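Local structure of geranylgeranyl pyrophosphate synthetase (Pyrococcus horikoshii, 1WY0) at residues K47-R50 / P51-L55; R67-Y70 / P71-I75; A136-L139 / E140-K144; S163-T166 / I167-M171; A186-G189 / G190-T194. The protein probably builds geranylgeranyl diphosphate, a C20 isoprenoid precursor, by adding isopentenyl diphosphate units to an allylic diphosphate, as related polyprenyl synthetases do. All blocks are in the same frame, centred on the assembly; numbering follows the deposited sequence.

In the fold
Contacts 1, 2, 3 and 5 form one cluster in an all-helical fold, whereas contact 4 lies about 29 to 34 Å from them, centre to centre. Contacts 1 and 2 are starts of successive helices and touch through Leu55 CD1 and Ile69 CD1 at 3.4 Å. Contacts 2 and 5 each touch the other three; contact 5 meets contact 3 where Val141 CG1 approaches Val188 CG2 to 3.6 Å. Contacts 4 and 5 lie at the start and in the C-terminal part of helix 167-193, centres about 33 Å apart. A mercury ion is bound at Tyr81 and Cys150, probably introduced for the crystallography; the side chain of Ile142 is about 12 Å from a bound mercury.

Contact 1 (K47-R50 / P51-L55); sequences KRVR and PFVVL
Arg48 and Phe52 meet across the first turn of helix 49-57, where the hydrogen bonds all run along the backbone. Arg48 sits at the N-cap, and its carbonyl oxygen Arg48 O accepts from Phe52 N at 3.0 Å. Val49 O takes Val53 N at 3.0 Å in the next step. Arg50 O is shared, receiving Val54 N at 3.1 Å and a weaker, more bent bond from Val53 N.

Pro51, third residue of the helix, brings no N-H, and so early in a helix none is needed. Its ring lies against the cap instead: Pro51 CD comes 3.0 Å from Arg48 O, and both CD and CG face Arg48 CB from 4.0 Å. An alanine here would take away the ring, and is likely to open a gap between Arg48 CB and Glu76 and to leave the first turn freer to flex.

Apolar contact between side chains is slight, Val49 CG1 reaching Val53 CG2 at 4.4 Å. The Phe52 ring, anti to its own amide nitrogen (chi1 -177°), swings off to helix 3-25, where it rests on Arg10, Ile11 and Lys14.

Charge is settled outside the turn. The Arg48 chain, bent at CB-CG (chi2 -56°), carries the guanidinium away from residues 51-55 to salt bridges with Asp19 and Glu76 and a hydrogen bond to Pro42 O. The buried Arg48 therefore combines two roles, a backbone that begins one helix and a cation that ties it to helices 3-25 and 69-90, its charge probably well balanced by the two carboxylates.

Contact 2 (R67-Y70 / P71-I75); sequences RAIY and PAVAI
Ile69 O is gripped by two amides: Val73 N at 2.9 Å, with a fairly straight N-H (149°), and Ala72 N at 3.2 Å in a weak, strongly bent bond. Ala72 N divides its hydrogen, since it also points at Ala68 O, which it meets from above the carbonyl plane. One step on, Ala74 N reaches Tyr70 O at 2.9 Å, and the regular helical pattern is established.

Methyl groups crowd the same carbonyls. Ala72 CB comes 3.1 Å from Ala68 O, and Val73 CG2 settles at the same distance from Ile69 O. The latter follows from the first torsion of Val73 (chi1 168°), which puts CG1 anti to the amide nitrogen and leaves CG2 beside it, facing the preceding turn. From there Val73 CG2 also touches Ile69 CG2 at 4.4 Å, a light contact between branched side chains one turn apart.

Pro71 fits against what comes before it. Its CD lies 3.4 Å from Tyr70 CB and close to the carbonyl carbon of Ala68, while the Tyr70 ring turns away from the proline and packs on Lys21 of helix 3-25 and on Arg127.

Around the turn, Ala68 and Ile69 lean on Leu55 of helix 49-57, and the small Ala74 packs on Ala124 and Val125 of helix 107-126. The arrangement is a helix N-terminus with Ala68 at the N-cap position, no side-chain cap from it, and proline in the first turn where its missing N-H costs nothing. It opens the long helix 69-90, whose far end carries the Asp-Asp-Ile-Met-Asp sequence, matching the first aspartate-rich motif of polyprenyl synthetases.

Contact 3 (A136-L139 / E140-K144); sequences ARVL and EVIVK
Helix 132-159 passes through Val138 and Ile142 as an unbroken alpha-helix, and these two side chains lie side by side along one of its faces, pointing the same way. Val138 CG1 touches Ile142 CD1 at 3.9 Å. With Ile142 CG1 beside its own amide nitrogen (chi1 -69°) and the chain then extended, CD1 is laid back over the preceding turn. Beneath the pair, Ile142 N bonds to Val138 O at 3.1 Å, almost straight at 164°.

A second face repeats the spacing: Leu139 CD1 reaches Val143 CG2 at 4.3 Å, above the bond from Val143 N to Leu139 O of 3.0 Å. In the all-alpha isoprenoid synthase fold this helix lies within a bundle; here both faces meet helix 107-126, but one also meets the second subunit and the other helix 167-193. Leu139 and Val143 pack on Phe122 and also on Ala126 and Glu123 of the second subunit, making this a piece of the dimer interface. Val138 and Ile142 look inward instead, to Ile192 of helix 167-193 and Val125 of helix 107-126.

The turn is looser at its start, where Glu140 N and Val141 N make only weak bonds to Ala136 O and Arg137 O, Val141 N also bonding weakly to Val138 O. Val141 CG2 nevertheless sits 3.3 Å from Arg137 O. The Arg137 side chain runs fully extended away from the turn, and its NH2 forms a salt bridge with Glu197.

Contact 4 (S163-T166 / I167-M171); sequences STVT and IEEYM
Thr166 and Glu169 interlock at the start of helix 167-193, each side chain serving the other's backbone in a capping box. Thr166 OG1 accepts from Glu169 N at 2.9 Å, and Glu169 OE1 returns the service to Thr166 N, also at 2.9 Å, through its anti lone pair. The two side chains cross at about a right angle. OG1 can reach forward because it stands between the amide nitrogen and the carbonyl carbon of its own residue (chi1 75°). Thr166 CG2 meanwhile lies 3.4 Å from Glu169 OE1, and Thr166 O holds Tyr170 N at 2.9 Å in a nearly straight bond (174°).

The inner side is close-packed: Val165 CA approaches Glu169 OE1 to 3.4 Å, Val165 and Glu169 rest on Phe159, and Tyr170 turns to Leu245, Ile216 and Asp219. Toward solvent the contact thins. Glu168 gives only its CB, 3.6 Å from Thr166 OG1, and its exposed carboxylate leads away.

A leucine in place of Glu169 would keep bulk but no acceptor, so Thr166 N would probably be left without its mate and the loop freer to shift. Ile167 N, the first amide of the helix, is taken by Glu252 OE1. Carboxylates thus gather at the positive end of the helix dipole, which would be expected to stabilise their negative charge.

Contact 5 (A186-G189 / G190-T194); sequences AKVG and GIIGT
Lys187 and Ile191 cross obliquely on one face of helix 167-193, with Lys187 CG 4.1 Å from Ile191 CD1. The lysine starts out anti to its amide nitrogen (chi1 173°) and bends only further along, beyond CG, so its aliphatic root alone meets the isoleucine. Ile191 holds CG1 beside its own nitrogen and folds it back over the previous turn, where CG1 lies 3.1 Å from Lys187 O. That oxygen also accepts Ile191 N at 3.2 Å, so one carbonyl meets both amide and side chain of the same residue.

Ile192 has the same first torsion, which brings its CG1 to 3.0 Å from Val188 O and to 4.4 Å from Val188 CG1. The two isoleucines part at the second torsion: Ile191 is extended (chi2 -178°), sending CD1 back toward Lys187, whereas Ile192 is kinked (chi2 -60°).

Between these side chains come two glycines. Gly190 N makes a straight 3.0 Å bond to Ala186 O (171°). Only at Ile192 does the pattern slacken, its N split between Val188 O and Gly189 O, both bonds weak. Gly189 O also accepts a hydrogen bond from the hydroxyl of Thr58.

Three helices and a few loop residues surround the turn. Ile192 meets Ala68 and Ile130 of the loops. Ala186 rests on Val53 and Ser57 of helix 49-57, Val188 and Ile192 on Val141 and Val138 of helix 132-159, and Lys187 and Ile191 on Ile200 of helix 197-224, the next helix in the chain.

Contact 1 (K47-R50 / P51-L55)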
loop_
_atom_site.group_PDB
_atom_site.type_symbol
_atom_site.label_atom_id
_atom_site.label_comp_id
_atom_site.label_asym_id
_atom_site.label_seq_id
_atom_site.Cartn_x
_atom_site.Cartn_y
_atom_site.Cartn_z
ATOM N N LYS A 47 20.089 -7.395 -5.846
ATOM C CA LYS A 47 20.781 -8.637 -5.511
ATOM C C LYS A 47 19.899 -9.595 -4.704
ATOM O O LYS A 47 20.228 -10.757 -4.502
ATOM C CB LYS A 47 22.036 -8.281 -4.716
ATOM C CG LYS A 47 23.069 -7.545 -5.574
ATOM C CD LYS A 47 24.345 -7.214 -4.796
ATOM C CE LYS A 47 25.274 -6.272 -5.569
ATOM N NZ LYS A 47 26.666 -6.668 -5.360
ATOM N N ARG A 48 18.744 -9.127 -4.241
ATOM C CA ARG A 48 17.811 -9.963 -3.492
ATOM C C ARG A 48 18.383 -10.479 -2.176
ATOM O O ARG A 48 18.176 -11.637 -1.820
ATOM C CB ARG A 48 17.363 -11.166 -4.335
ATOM C CG ARG A 48 17.084 -10.879 -5.805
ATOM C CD ARG A 48 16.051 -9.775 -6.016
ATOM N NE ARG A 48 15.692 -9.667 -7.431
ATOM C CZ ARG A 48 15.201 -8.574 -8.005
ATOM N NH1 ARG A 48 15.002 -7.475 -7.289
ATOM N NH2 ARG A 48 14.915 -8.578 -9.297
ATOM N N VAL A 49 19.089 -9.623 -1.449
ATOM C CA VAL A 49 19.673 -10.009 -0.172
ATOM C C VAL A 49 18.622 -10.446 0.843
ATOM O O VAL A 49 18.830 -11.408 1.581
ATOM C CB VAL A 49 20.491 -8.855 0.437
ATOM C CG1 VAL A 49 20.862 -9.176 1.872
ATOM C CG2 VAL A 49 21.750 -8.627 -0.387
ATOM N N ARG A 50 17.498 -9.734 0.893
ATOM C CA ARG A 50 16.441 -10.076 1.835
ATOM C C ARG A 50 15.886 -11.464 1.558
ATOM O O ARG A 50 15.792 -12.284 2.464
ATOM C CB ARG A 50 15.338 -9.015 1.796
ATOM C CG ARG A 50 15.802 -7.723 2.441
ATOM C CD ARG A 50 14.827 -6.567 2.303
ATOM N NE ARG A 50 15.438 -5.351 2.830
ATOM C CZ ARG A 50 16.477 -4.734 2.275
ATOM N NH1 ARG A 50 17.021 -5.203 1.162
ATOM N NH2 ARG A 50 16.992 -3.660 2.852
ATOM N N PRO A 51 15.508 -11.748 0.303
ATOM C CA PRO A 51 14.977 -13.075 -0.013
ATOM C C PRO A 51 16.032 -14.142 0.300
ATOM O O PRO A 51 15.713 -15.226 0.783
ATOM C CB PRO A 51 14.682 -12.981 -1.508
ATOM C CG PRO A 51 14.391 -11.535 -1.715
ATOM C CD PRO A 51 15.442 -10.863 -0.873
ATOM N N PHE A 52 17.293 -13.822 0.020
ATOM C CA PHE A 52 18.390 -14.745 0.291
ATOM C C PHE A 52 18.413 -15.101 1.770
ATOM O O PHE A 52 18.654 -16.246 2.139
ATOM C CB PHE A 52 19.739 -14.121 -0.094
ATOM C CG PHE A 52 20.913 -15.053 0.087
ATOM C CD1 PHE A 52 21.096 -16.140 -0.759
ATOM C CD2 PHE A 52 21.827 -14.849 1.114
ATOM C CE1 PHE A 52 22.172 -17.007 -0.587
ATOM C CE2 PHE A 52 22.909 -15.710 1.297
ATOM C CZ PHE A 52 23.081 -16.792 0.442
ATOM N N VAL A 53 18.157 -14.118 2.621
ATOM C CA VAL A 53 18.155 -14.361 4.050
ATOM C C VAL A 53 17.008 -15.291 4.400
ATOM O O VAL A 53 17.115 -16.114 5.311
ATOM C CB VAL A 53 18.035 -13.039 4.823
ATOM C CG1 VAL A 53 17.819 -13.298 6.311
ATOM C CG2 VAL A 53 19.297 -12.232 4.610
ATOM N N VAL A 54 15.913 -15.175 3.660
ATOM C CA VAL A 54 14.760 -16.022 3.900
ATOM C C VAL A 54 15.122 -17.487 3.636
ATOM O O VAL A 54 15.123 -18.310 4.552
ATOM C CB VAL A 54 13.570 -15.633 2.987
ATOM C CG1 VAL A 54 12.404 -16.565 3.240
ATOM C CG2 VAL A 54 13.154 -14.183 3.249
ATOM N N LEU A 55 15.424 -17.799 2.379
ATOM C CA LEU A 55 15.775 -19.159 1.975
ATOM C C LEU A 55 16.971 -19.706 2.749
ATOM O O LEU A 55 16.993 -20.878 3.104
ATOM C CB LEU A 55 16.064 -19.209 0.470
ATOM C CG LEU A 55 14.944 -18.665 -0.421
ATOM C CD1 LEU A 55 15.335 -18.788 -1.885
ATOM C CD2 LEU A 55 13.659 -19.421 -0.145
#

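Contact 2 (R67-Y70 / P71-I75)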
loop_
_atom_site.group_PDB
_atom_site.type_symbol
_atom_site.label_atom_id
_atom_site.label_comp_id
_atom_site.label_asym_id
_atom_site.label_seq_id
_atom_site.Cartn_x
_atom_site.Cartn_y
_atom_site.Cartn_z
ATOM N N ARG A 67 10.433 -24.277 -0.106
ATOM C CA ARG A 67 9.073 -23.972 0.310
ATOM C C ARG A 67 8.935 -22.537 0.823
ATOM O O ARG A 67 7.843 -22.040 1.075
ATOM C CB ARG A 67 8.636 -25.006 1.349
ATOM C CG ARG A 67 8.475 -26.385 0.704
ATOM C CD ARG A 67 8.074 -27.475 1.707
ATOM N NE ARG A 67 6.694 -27.280 2.167
ATOM C CZ ARG A 67 5.701 -27.797 1.419
ATOM N NH1 ARG A 67 5.974 -28.470 0.314
ATOM N NH2 ARG A 67 4.435 -27.629 1.807
ATOM N N ALA A 68 10.098 -21.872 0.987
ATOM C CA ALA A 68 10.083 -20.481 1.428
ATOM C C ALA A 68 10.291 -19.502 0.267
ATOM O O ALA A 68 10.745 -18.374 0.442
ATOM C CB ALA A 68 11.199 -20.298 2.460
ATOM N N ILE A 69 9.943 -19.953 -0.951
ATOM C CA ILE A 69 10.188 -19.107 -2.125
ATOM C C ILE A 69 9.169 -17.964 -2.243
ATOM O O ILE A 69 9.493 -16.788 -2.365
ATOM C CB ILE A 69 10.129 -19.983 -3.380
ATOM C CG1 ILE A 69 11.323 -20.942 -3.424
ATOM C CG2 ILE A 69 10.219 -19.092 -4.632
ATOM C CD1 ILE A 69 12.662 -20.197 -3.455
ATOM N N TYR A 70 7.871 -18.257 -2.221
ATOM C CA TYR A 70 6.885 -17.186 -2.329
ATOM C C TYR A 70 6.916 -16.231 -1.137
ATOM O O TYR A 70 6.681 -15.034 -1.290
ATOM C CB TYR A 70 5.480 -17.750 -2.526
ATOM C CG TYR A 70 5.165 -18.044 -3.972
ATOM C CD1 TYR A 70 5.325 -19.322 -4.499
ATOM C CD2 TYR A 70 4.702 -17.037 -4.817
ATOM C CE1 TYR A 70 5.028 -19.591 -5.828
ATOM C CE2 TYR A 70 4.404 -17.294 -6.148
ATOM C CZ TYR A 70 4.566 -18.577 -6.649
ATOM O OH TYR A 70 4.255 -18.836 -7.967
ATOM N N PRO A 71 7.175 -16.750 0.072
ATOM C CA PRO A 71 7.227 -15.853 1.231
ATOM C C PRO A 71 8.441 -14.932 1.127
ATOM O O PRO A 71 8.426 -13.810 1.631
ATOM C CB PRO A 71 7.332 -16.823 2.404
ATOM C CG PRO A 71 6.498 -17.957 1.940
ATOM C CD PRO A 71 6.955 -18.139 0.511
ATOM N N ALA A 72 9.498 -15.423 0.483
ATOM C CA ALA A 72 10.711 -14.635 0.292
ATOM C C ALA A 72 10.397 -13.597 -0.781
ATOM O O ALA A 72 10.857 -12.461 -0.715
ATOM C CB ALA A 72 11.855 -15.519 -0.164
ATOM N N VAL A 73 9.611 -14.002 -1.769
ATOM C CA VAL A 73 9.223 -13.098 -2.838
ATOM C C VAL A 73 8.395 -11.957 -2.254
ATOM O O VAL A 73 8.559 -10.803 -2.635
ATOM C CB VAL A 73 8.408 -13.840 -3.921
ATOM C CG1 VAL A 73 7.758 -12.842 -4.880
ATOM C CG2 VAL A 73 9.325 -14.777 -4.698
ATOM N N ALA A 74 7.516 -12.294 -1.316
ATOM C CA ALA A 74 6.654 -11.320 -0.662
ATOM C C ALA A 74 7.510 -10.212 -0.075
ATOM O O ALA A 74 7.273 -9.017 -0.286
ATOM C CB ALA A 74 5.854 -12.003 0.444
ATOM N N ILE A 75 8.520 -10.624 0.668
ATOM C CA ILE A 75 9.420 -9.684 1.295
ATOM C C ILE A 75 10.168 -8.807 0.291
ATOM O O ILE A 75 10.362 -7.618 0.540
ATOM C CB ILE A 75 10.404 -10.427 2.217
ATOM C CG1 ILE A 75 9.628 -10.959 3.430
ATOM C CG2 ILE A 75 11.544 -9.500 2.649
ATOM C CD1 ILE A 75 10.502 -11.423 4.592
#

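Contact 3 (A136-L139 / E140-K144)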
loop_
_atom_site.group_PDB
_atom_site.type_symbol
_atom_site.label_atom_id
_atom_site.label_comp_id
_atom_site.label_asym_id
_atom_site.label_seq_id
_atom_site.Cartn_x
_atom_site.Cartn_y
_atom_site.Cartn_z
ATOM N N ALA A 136 -0.314 -18.835 8.667
ATOM C CA ALA A 136 -0.911 -17.795 9.497
ATOM C C ALA A 136 0.148 -17.026 10.294
ATOM O O ALA A 136 0.035 -15.837 10.556
ATOM C CB ALA A 136 -1.912 -18.453 10.448
ATOM N N ARG A 137 1.197 -17.757 10.713
ATOM C CA ARG A 137 2.247 -17.122 11.509
ATOM C C ARG A 137 3.228 -16.330 10.638
ATOM O O ARG A 137 3.926 -15.438 11.103
ATOM C CB ARG A 137 2.993 -18.219 12.278
ATOM C CG ARG A 137 3.931 -17.636 13.339
ATOM C CD ARG A 137 4.836 -18.700 13.983
ATOM N NE ARG A 137 5.761 -18.056 14.921
ATOM C CZ ARG A 137 6.689 -18.809 15.543
ATOM N NH1 ARG A 137 6.769 -20.108 15.311
ATOM N NH2 ARG A 137 7.532 -18.225 16.393
ATOM N N VAL A 138 3.285 -16.652 9.350
ATOM C CA VAL A 138 4.157 -15.944 8.418
ATOM C C VAL A 138 3.471 -14.639 8.014
ATOM O O VAL A 138 4.097 -13.586 7.981
ATOM C CB VAL A 138 4.440 -16.792 7.150
ATOM C CG1 VAL A 138 5.140 -15.944 6.092
ATOM C CG2 VAL A 138 5.317 -17.988 7.507
ATOM N N LEU A 139 2.180 -14.721 7.713
ATOM C CA LEU A 139 1.404 -13.551 7.328
ATOM C C LEU A 139 1.480 -12.505 8.428
ATOM O O LEU A 139 1.610 -11.317 8.146
ATOM C CB LEU A 139 -0.059 -13.932 7.097
ATOM C CG LEU A 139 -1.067 -12.791 6.890
ATOM C CD1 LEU A 139 -0.775 -12.066 5.597
ATOM C CD2 LEU A 139 -2.470 -13.349 6.866
ATOM N N GLU A 140 1.414 -12.954 9.679
ATOM C CA GLU A 140 1.446 -12.053 10.823
ATOM C C GLU A 140 2.805 -11.420 11.110
ATOM O O GLU A 140 2.879 -10.352 11.722
ATOM C CB GLU A 140 0.921 -12.770 12.074
ATOM C CG GLU A 140 1.201 -12.033 13.369
ATOM C CD GLU A 140 0.374 -12.546 14.539
ATOM O OE1 GLU A 140 0.036 -13.752 14.555
ATOM O OE2 GLU A 140 0.071 -11.741 15.450
ATOM N N VAL A 141 3.877 -12.077 10.687
ATOM C CA VAL A 141 5.213 -11.534 10.883
ATOM C C VAL A 141 5.423 -10.444 9.835
ATOM O O VAL A 141 5.979 -9.384 10.110
ATOM C CB VAL A 141 6.304 -12.608 10.668
ATOM C CG1 VAL A 141 7.636 -11.936 10.372
ATOM C CG2 VAL A 141 6.431 -13.489 11.901
ATOM N N ILE A 142 4.964 -10.725 8.628
ATOM C CA ILE A 142 5.106 -9.797 7.525
ATOM C C ILE A 142 4.244 -8.562 7.747
ATOM O O ILE A 142 4.651 -7.457 7.436
ATOM C CB ILE A 142 4.753 -10.498 6.198
ATOM C CG1 ILE A 142 5.845 -11.538 5.877
ATOM C CG2 ILE A 142 4.605 -9.479 5.080
ATOM C CD1 ILE A 142 5.606 -12.355 4.593
ATOM N N VAL A 143 3.061 -8.753 8.315
ATOM C CA VAL A 143 2.179 -7.637 8.582
ATOM C C VAL A 143 2.765 -6.720 9.650
ATOM O O VAL A 143 2.773 -5.499 9.490
ATOM C CB VAL A 143 0.791 -8.133 9.015
ATOM C CG1 VAL A 143 0.097 -7.088 9.868
ATOM C CG2 VAL A 143 -0.044 -8.440 7.777
ATOM N N LYS A 144 3.262 -7.285 10.740
ATOM C CA LYS A 144 3.835 -6.436 11.780
ATOM C C LYS A 144 5.082 -5.697 11.307
ATOM O O LYS A 144 5.340 -4.582 11.745
ATOM C CB LYS A 144 4.170 -7.244 13.026
ATOM C CG LYS A 144 5.184 -6.556 13.953
ATOM C CD LYS A 144 4.541 -5.507 14.875
ATOM C CE LYS A 144 4.286 -4.152 14.192
ATOM N NZ LYS A 144 2.878 -3.693 14.427
#

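Contact 4 (S163-T166 / I167-M171)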
loop_
_atom_site.group_PDB
_atom_site.type_symbol
_atom_site.label_atom_id
_atom_site.label_comp_id
_atom_site.label_asym_id
_atom_site.label_seq_id
_atom_site.Cartn_x
_atom_site.Cartn_y
_atom_site.Cartn_z
ATOM N N SER A 163 15.817 20.579 13.268
ATOM C CA SER A 163 17.231 20.521 12.920
ATOM C C SER A 163 18.047 19.403 13.566
ATOM O O SER A 163 18.874 18.792 12.889
ATOM C CB SER A 163 17.900 21.859 13.220
ATOM O OG SER A 163 17.350 22.891 12.423
ATOM N N THR A 164 17.825 19.126 14.851
ATOM C CA THR A 164 18.585 18.081 15.543
ATOM C C THR A 164 17.749 16.879 15.972
ATOM O O THR A 164 16.529 16.969 16.081
ATOM C CB THR A 164 19.311 18.639 16.815
ATOM O OG1 THR A 164 18.347 18.969 17.828
ATOM C CG2 THR A 164 20.114 19.889 16.472
ATOM N N VAL A 165 18.420 15.752 16.204
ATOM C CA VAL A 165 17.775 14.513 16.640
ATOM C C VAL A 165 18.692 13.872 17.660
ATOM O O VAL A 165 19.866 14.206 17.726
ATOM C CB VAL A 165 17.594 13.479 15.486
ATOM C CG1 VAL A 165 16.552 13.957 14.491
ATOM C CG2 VAL A 165 18.924 13.243 14.800
ATOM N N THR A 166 18.159 12.937 18.438
ATOM C CA THR A 166 18.950 12.246 19.448
ATOM C C THR A 166 19.310 10.856 18.952
ATOM O O THR A 166 18.690 10.340 18.025
ATOM C CB THR A 166 18.169 12.097 20.775
ATOM O OG1 THR A 166 17.179 11.066 20.642
ATOM C CG2 THR A 166 17.488 13.417 21.136
ATOM N N ILE A 167 20.318 10.249 19.568
ATOM C CA ILE A 167 20.733 8.917 19.179
ATOM C C ILE A 167 19.537 7.993 19.338
ATOM O O ILE A 167 19.320 7.098 18.527
ATOM C CB ILE A 167 21.891 8.404 20.071
ATOM C CG1 ILE A 167 23.189 9.151 19.733
ATOM C CG2 ILE A 167 22.061 6.905 19.906
ATOM C CD1 ILE A 167 24.341 8.831 20.683
ATOM N N GLU A 168 18.765 8.221 20.395
ATOM C CA GLU A 168 17.596 7.406 20.683
ATOM C C GLU A 168 16.507 7.556 19.625
ATOM O O GLU A 168 15.840 6.587 19.271
ATOM C CB GLU A 168 17.016 7.790 22.042
ATOM C CG GLU A 168 15.794 6.978 22.405
ATOM C CD GLU A 168 15.031 7.583 23.548
ATOM O OE1 GLU A 168 15.597 7.636 24.668
ATOM O OE2 GLU A 168 13.871 8.014 23.316
ATOM N N GLU A 169 16.308 8.779 19.153
ATOM C CA GLU A 169 15.306 9.035 18.133
ATOM C C GLU A 169 15.723 8.324 16.856
ATOM O O GLU A 169 14.940 7.572 16.272
ATOM C CB GLU A 169 15.171 10.537 17.885
ATOM C CG GLU A 169 14.102 11.192 18.746
ATOM C CD GLU A 169 14.145 12.711 18.704
ATOM O OE1 GLU A 169 15.247 13.290 18.570
ATOM O OE2 GLU A 169 13.066 13.330 18.814
ATOM N N TYR A 170 16.969 8.544 16.442
ATOM C CA TYR A 170 17.362 7.922 15.184
ATOM C C TYR A 170 17.314 6.397 15.273
ATOM O O TYR A 170 16.770 5.715 14.413
ATOM C CB TYR A 170 18.783 8.378 14.849
ATOM C CG TYR A 170 19.363 7.488 13.808
ATOM C CD1 TYR A 170 19.115 7.743 12.462
ATOM C CD2 TYR A 170 20.149 6.394 14.169
ATOM C CE1 TYR A 170 19.653 6.918 11.486
ATOM C CE2 TYR A 170 20.679 5.562 13.194
ATOM C CZ TYR A 170 20.430 5.819 11.858
ATOM O OH TYR A 170 20.960 5.001 10.880
ATOM N N MET A 171 17.800 5.759 16.333
ATOM C CA MET A 171 17.723 4.307 16.448
ATOM C C MET A 171 16.301 3.751 16.476
ATOM O O MET A 171 16.065 2.636 16.027
ATOM C CB MET A 171 18.474 3.827 17.696
ATOM C CG MET A 171 19.989 3.883 17.596
ATOM S SD MET A 171 20.663 3.249 16.050
ATOM C CE MET A 171 20.416 1.473 16.285
#

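Contact 5 (A186-G189 / G190-T194)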
loop_
_atom_site.group_PDB
_atom_site.type_symbol
_atom_site.label_atom_id
_atom_site.label_comp_id
_atom_site.label_asym_id
_atom_site.label_seq_id
_atom_site.Cartn_x
_atom_site.Cartn_y
_atom_site.Cartn_z
ATOM N N ALA A 186 14.730 -13.143 8.174
ATOM C CA ALA A 186 15.300 -14.276 8.898
ATOM C C ALA A 186 14.235 -15.042 9.685
ATOM O O ALA A 186 14.160 -16.265 9.670
ATOM C CB ALA A 186 16.365 -13.744 9.859
ATOM N N LYS A 187 13.414 -14.276 10.424
ATOM C CA LYS A 187 12.401 -14.904 11.263
ATOM C C LYS A 187 11.432 -15.770 10.453
ATOM O O LYS A 187 10.969 -16.814 10.890
ATOM C CB LYS A 187 11.640 -13.797 11.992
ATOM C CG LYS A 187 10.439 -14.337 12.767
ATOM C CD LYS A 187 9.784 -13.264 13.638
ATOM C CE LYS A 187 9.436 -13.776 15.039
ATOM N NZ LYS A 187 10.020 -12.891 16.043
ATOM N N VAL A 188 11.089 -15.277 9.246
ATOM C CA VAL A 188 10.176 -16.039 8.402
ATOM C C VAL A 188 10.862 -17.263 7.795
ATOM O O VAL A 188 10.233 -18.266 7.477
ATOM C CB VAL A 188 9.664 -15.125 7.287
ATOM C CG1 VAL A 188 9.181 -15.971 6.110
ATOM C CG2 VAL A 188 8.514 -14.278 7.797
ATOM N N GLY A 189 12.173 -17.155 7.624
ATOM C CA GLY A 189 12.923 -18.267 7.085
ATOM C C GLY A 189 12.826 -19.400 8.085
ATOM O O GLY A 189 12.403 -20.504 7.746
ATOM N N GLY A 190 13.206 -19.117 9.326
ATOM C CA GLY A 190 13.144 -20.126 10.366
ATOM C C GLY A 190 11.787 -20.803 10.438
ATOM O O GLY A 190 11.670 -22.007 10.195
ATOM N N ILE A 191 10.759 -20.023 10.762
ATOM C CA ILE A 191 9.394 -20.515 10.918
ATOM C C ILE A 191 9.025 -21.556 9.854
ATOM O O ILE A 191 8.331 -22.530 10.110
ATOM C CB ILE A 191 8.438 -19.324 10.828
ATOM C CG1 ILE A 191 8.570 -18.441 12.072
ATOM C CG2 ILE A 191 6.984 -19.828 10.762
ATOM C CD1 ILE A 191 7.597 -17.261 12.052
ATOM N N ILE A 192 9.480 -21.300 8.612
ATOM C CA ILE A 192 9.097 -22.187 7.518
ATOM C C ILE A 192 9.779 -23.552 7.616
ATOM O O ILE A 192 9.384 -24.522 6.984
ATOM C CB ILE A 192 9.483 -21.518 6.196
ATOM C CG1 ILE A 192 8.594 -20.300 5.937
ATOM C CG2 ILE A 192 9.276 -22.506 5.033
ATOM C CD1 ILE A 192 7.114 -20.671 5.846
ATOM N N GLY A 193 10.861 -23.607 8.415
ATOM C CA GLY A 193 11.590 -24.870 8.434
ATOM C C GLY A 193 11.861 -25.406 9.852
ATOM O O GLY A 193 12.524 -26.420 10.036
ATOM N N THR A 194 11.358 -24.692 10.879
ATOM C CA THR A 194 11.681 -25.146 12.231
ATOM C C THR A 194 10.644 -24.690 13.262
ATOM O O THR A 194 10.063 -23.617 13.174
ATOM C CB THR A 194 13.053 -24.590 12.609
ATOM O OG1 THR A 194 13.539 -25.295 13.753
ATOM C CG2 THR A 194 12.938 -23.102 12.959
#